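Local coordinates for heterokaryon incompatibility protein s (Podospora anserina, PDB 2WVQ), which controls heterokaryon incompatibility, forming the [het-s] prion and interacting with het-S of incompatible cells to trigger a lethal response that prevents viable heterokaryons, at residues Ser57-Ala62 and Glu173-Phe178. The protein carries 2 engineered substitutions. Sequence-based numbering, arbitrary orientation.
Sequences SRWGEA and ELEKAF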
ATOM      1  N   SER A  57      -9.159 -14.073  10.151  1.00 28.03           N
ATOM      2  CA  SER A  57      -9.919 -14.468  11.325  1.00 28.21           C
ATOM      3  C   SER A  57      -9.437 -15.789  11.991  1.00 26.92           C
ATOM      4  O   SER A  57      -9.507 -15.882  13.206  1.00 26.20           O
ATOM      5  CB  SER A  57     -11.417 -14.424  11.090  1.00 29.13           C
ATOM      6  OG  SER A  57     -11.911 -15.635  10.620  1.00 31.67           O
ATOM      7  N   ARG A  58      -8.966 -16.769  11.209  1.00 25.52           N
ATOM      8  CA  ARG A  58      -8.368 -17.976  11.744  1.00 25.41           C
ATOM      9  C   ARG A  58      -7.255 -17.666  12.716  1.00 25.29           C
ATOM     10  O   ARG A  58      -7.165 -18.322  13.747  1.00 24.08           O
ATOM     11  CB  ARG A  58      -7.898 -18.973  10.682  1.00 24.56           C
ATOM     12  CG  ARG A  58      -7.659 -20.456  11.212  1.00 25.46           C
ATOM     13  CD  ARG A  58      -7.075 -21.338  10.111  1.00 26.01           C
ATOM     14  NE  ARG A  58      -7.921 -21.252   8.912  1.00 28.04           N
ATOM     15  CZ  ARG A  58      -7.541 -20.883   7.681  1.00 28.96           C
ATOM     16  NH1 ARG A  58      -6.287 -20.577   7.410  1.00 27.76           N
ATOM     17  NH2 ARG A  58      -8.445 -20.849   6.702  1.00 29.10           N
ATOM     18  N   TRP A  59      -6.416 -16.679  12.379  1.00 25.70           N
ATOM     19  CA  TRP A  59      -5.357 -16.226  13.244  1.00 25.37           C
ATOM     20  C   TRP A  59      -5.845 -15.729  14.595  1.00 26.00           C
ATOM     21  O   TRP A  59      -5.250 -16.074  15.634  1.00 25.16           O
ATOM     22  CB  TRP A  59      -4.486 -15.142  12.588  1.00 25.26           C
ATOM     23  CG  TRP A  59      -3.410 -14.689  13.519  1.00 24.74           C
ATOM     24  CD1 TRP A  59      -2.197 -15.267  13.695  1.00 24.21           C
ATOM     25  CD2 TRP A  59      -3.461 -13.572  14.409  1.00 24.06           C
ATOM     26  NE1 TRP A  59      -1.488 -14.592  14.657  1.00 22.44           N
ATOM     27  CE2 TRP A  59      -2.242 -13.544  15.106  1.00 22.80           C
ATOM     28  CE3 TRP A  59      -4.428 -12.589  14.683  1.00 23.71           C
ATOM     29  CZ2 TRP A  59      -1.935 -12.558  16.051  1.00 24.02           C
ATOM     30  CZ3 TRP A  59      -4.120 -11.600  15.617  1.00 25.31           C
ATOM     31  CH2 TRP A  59      -2.888 -11.601  16.302  1.00 25.85           C
ATOM     32  N   GLY A  60      -6.873 -14.887  14.592  1.00 25.30           N
ATOM     33  CA  GLY A  60      -7.417 -14.389  15.854  1.00 25.62           C
ATOM     34  C   GLY A  60      -7.938 -15.518  16.719  1.00 26.20           C
ATOM     35  O   GLY A  60      -7.793 -15.483  17.959  1.00 25.60           O
ATOM     36  N   GLU A  61      -8.526 -16.535  16.081  1.00 26.20           N
ATOM     37  CA  GLU A  61      -9.016 -17.713  16.816  1.00 26.41           C
ATOM     38  C   GLU A  61      -7.876 -18.549  17.389  1.00 26.00           C
ATOM     39  O   GLU A  61      -7.981 -19.055  18.532  1.00 25.06           O
ATOM     40  CB  GLU A  61      -9.894 -18.590  15.893  1.00 26.64           C
ATOM     41  CG  GLU A  61     -10.570 -19.806  16.552  1.00 32.18           C
ATOM     42  CD  GLU A  61     -11.723 -19.442  17.481  1.00 39.47           C
ATOM     43  OE1 GLU A  61     -12.049 -18.246  17.618  1.00 41.91           O
ATOM     44  OE2 GLU A  61     -12.324 -20.362  18.076  1.00 43.11           O
ATOM     45  N   ALA A  62      -6.810 -18.714  16.595  1.00 24.90           N
ATOM     46  CA  ALA A  62      -5.649 -19.527  16.955  1.00 24.81           C
ATOM     47  C   ALA A  62      -4.922 -18.986  18.198  1.00 26.11           C
ATOM     48  O   ALA A  62      -4.460 -19.734  19.084  1.00 24.89           O
ATOM     49  CB  ALA A  62      -4.689 -19.574  15.794  1.00 24.20           C
ATOM     50  N   GLU A 173       3.233 -12.826   8.486  1.00 38.48           N
ATOM     51  CA  GLU A 173       3.957 -12.137   9.566  1.00 38.99           C
ATOM     52  C   GLU A 173       3.348 -12.413  10.958  1.00 39.12           C
ATOM     53  O   GLU A 173       4.082 -12.694  11.923  1.00 39.84           O
ATOM     54  CB  GLU A 173       3.995 -10.628   9.298  1.00 38.86           C
ATOM     55  CG  GLU A 173       5.246 -10.115   8.598  1.00 40.60           C
ATOM     56  CD  GLU A 173       5.365  -8.586   8.654  1.00 40.64           C
ATOM     57  OE1 GLU A 173       6.257  -8.065   9.374  1.00 40.66           O
ATOM     58  OE2 GLU A 173       4.567  -7.897   7.970  1.00 42.98           O
ATOM     59  N   LEU A 174       2.020 -12.340  11.042  1.00 39.10           N
ATOM     60  CA  LEU A 174       1.227 -12.616  12.262  1.00 39.32           C
ATOM     61  C   LEU A 174       1.380 -14.040  12.763  1.00 39.84           C
ATOM     62  O   LEU A 174       1.519 -14.272  13.975  1.00 40.27           O
ATOM     63  CB  LEU A 174      -0.255 -12.367  11.986  1.00 38.32           C
ATOM     64  CG  LEU A 174      -1.106 -11.227  12.539  1.00 40.07           C
ATOM     65  CD1 LEU A 174      -0.335 -10.075  13.151  1.00 40.03           C
ATOM     66  CD2 LEU A 174      -2.140 -10.746  11.528  1.00 37.93           C
ATOM     67  N   GLU A 175       1.309 -14.991  11.836  1.00 39.86           N
ATOM     68  CA  GLU A 175       1.496 -16.405  12.151  1.00 39.82           C
ATOM     69  C   GLU A 175       2.941 -16.736  12.569  1.00 40.56           C
ATOM     70  O   GLU A 175       3.163 -17.658  13.337  1.00 40.50           O
ATOM     71  CB  GLU A 175       1.042 -17.291  10.979  1.00 39.10           C
ATOM     72  CG  GLU A 175      -0.476 -17.394  10.785  1.00 38.46           C
ATOM     73  CD  GLU A 175      -0.851 -18.058   9.453  1.00 39.31           C
ATOM     74  OE1 GLU A 175      -2.015 -17.947   8.999  1.00 34.72           O
ATOM     75  OE2 GLU A 175       0.031 -18.688   8.847  1.00 40.06           O
ATOM     76  N   LYS A 176       3.917 -15.984  12.048  1.00 41.39           N
ATOM     77  CA  LYS A 176       5.330 -16.143  12.399  1.00 41.44           C
ATOM     78  C   LYS A 176       5.609 -15.733  13.862  1.00 41.26           C
ATOM     79  O   LYS A 176       6.489 -16.298  14.510  1.00 40.63           O
ATOM     80  CB  LYS A 176       6.220 -15.325  11.431  1.00 41.97           C
ATOM     81  CG  LYS A 176       7.588 -15.938  11.062  1.00 43.18           C
ATOM     82  CD  LYS A 176       8.692 -15.585  12.096  1.00 44.71           C
ATOM     83  CE  LYS A 176       9.940 -16.439  11.948  1.00 44.47           C
ATOM     84  NZ  LYS A 176      10.629 -16.239  10.627  1.00 46.67           N
ATOM     85  N   ALA A 177       4.876 -14.742  14.372  1.00 40.53           N
ATOM     86  CA  ALA A 177       5.157 -14.191  15.700  1.00 40.40           C
ATOM     87  C   ALA A 177       4.551 -15.001  16.865  1.00 40.34           C
ATOM     88  O   ALA A 177       4.787 -14.687  18.035  1.00 39.50           O
ATOM     89  CB  ALA A 177       4.720 -12.723  15.768  1.00 40.22           C
ATOM     90  N   PHE A 178       3.766 -16.032  16.539  1.00 40.42           N
ATOM     91  CA  PHE A 178       3.057 -16.831  17.545  1.00 40.46           C
ATOM     92  C   PHE A 178       3.154 -18.338  17.257  1.00 41.37           C
ATOM     93  O   PHE A 178       3.199 -18.738  16.087  1.00 42.17           O
ATOM     94  CB  PHE A 178       1.600 -16.345  17.681  1.00 39.54           C
ATOM     95  CG  PHE A 178       1.488 -14.923  18.168  1.00 38.35           C
ATOM     96  CD1 PHE A 178       1.565 -13.843  17.277  1.00 37.63           C
ATOM     97  CD2 PHE A 178       1.328 -14.651  19.524  1.00 36.03           C
ATOM     98  CE1 PHE A 178       1.485 -12.532  17.759  1.00 35.57           C
ATOM     99  CE2 PHE A 178       1.232 -13.355  19.988  1.00 36.12           C
ATOM    100  CZ  PHE A 178       1.323 -12.293  19.099  1.00 35.41           C
TER
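The indole of W59 meets L174 over one face and F178 at its edge, a compact case of a single aromatic side chain joining two helices. CG of L174 stands almost straight above the six-membered ring, 3.8 Å from its centroid, a CH-pi contact in which the leucine side chain runs at about a right angle to the indole. CD1 of F178 lies near the indole plane, and the two rings form an offset edge-to-face pair: the W59 edge is directed at the phenyl face, with planes at 71°. Their centroids are 5.7 Å apart. The nearest carbons, W59 CZ2 and F178 CE1, are 3.8 Å apart. At the edge of the F178 ring, in its plane, lies the carbonyl O of L174.

The first torsion of W59 (chi1 179°), which sets CG opposite the backbone N, swings the indole toward helix 157-176, where NE1 meets that same O of L174 at 3.1 Å. This hydrogen bond is weak, bent to 128° at the hydrogen.

The contact joins the C-terminal end of helix 42-62 to that of helix 157-176 within the largely helical globular HeLo domain, which precedes the prion-forming region. F178 belongs to the turn leading toward helix 181-191, while F22 and I180 also touch the indole. L174 also touches A84 and I87 of helix 79-108.

E175 adds its aliphatic part, CG lying 4.0 Å from W59 CD1. Its chain continues extended to a carboxylate that forms a salt bridge with R55, one helical turn before W59; R58 instead pairs with D212 and E191.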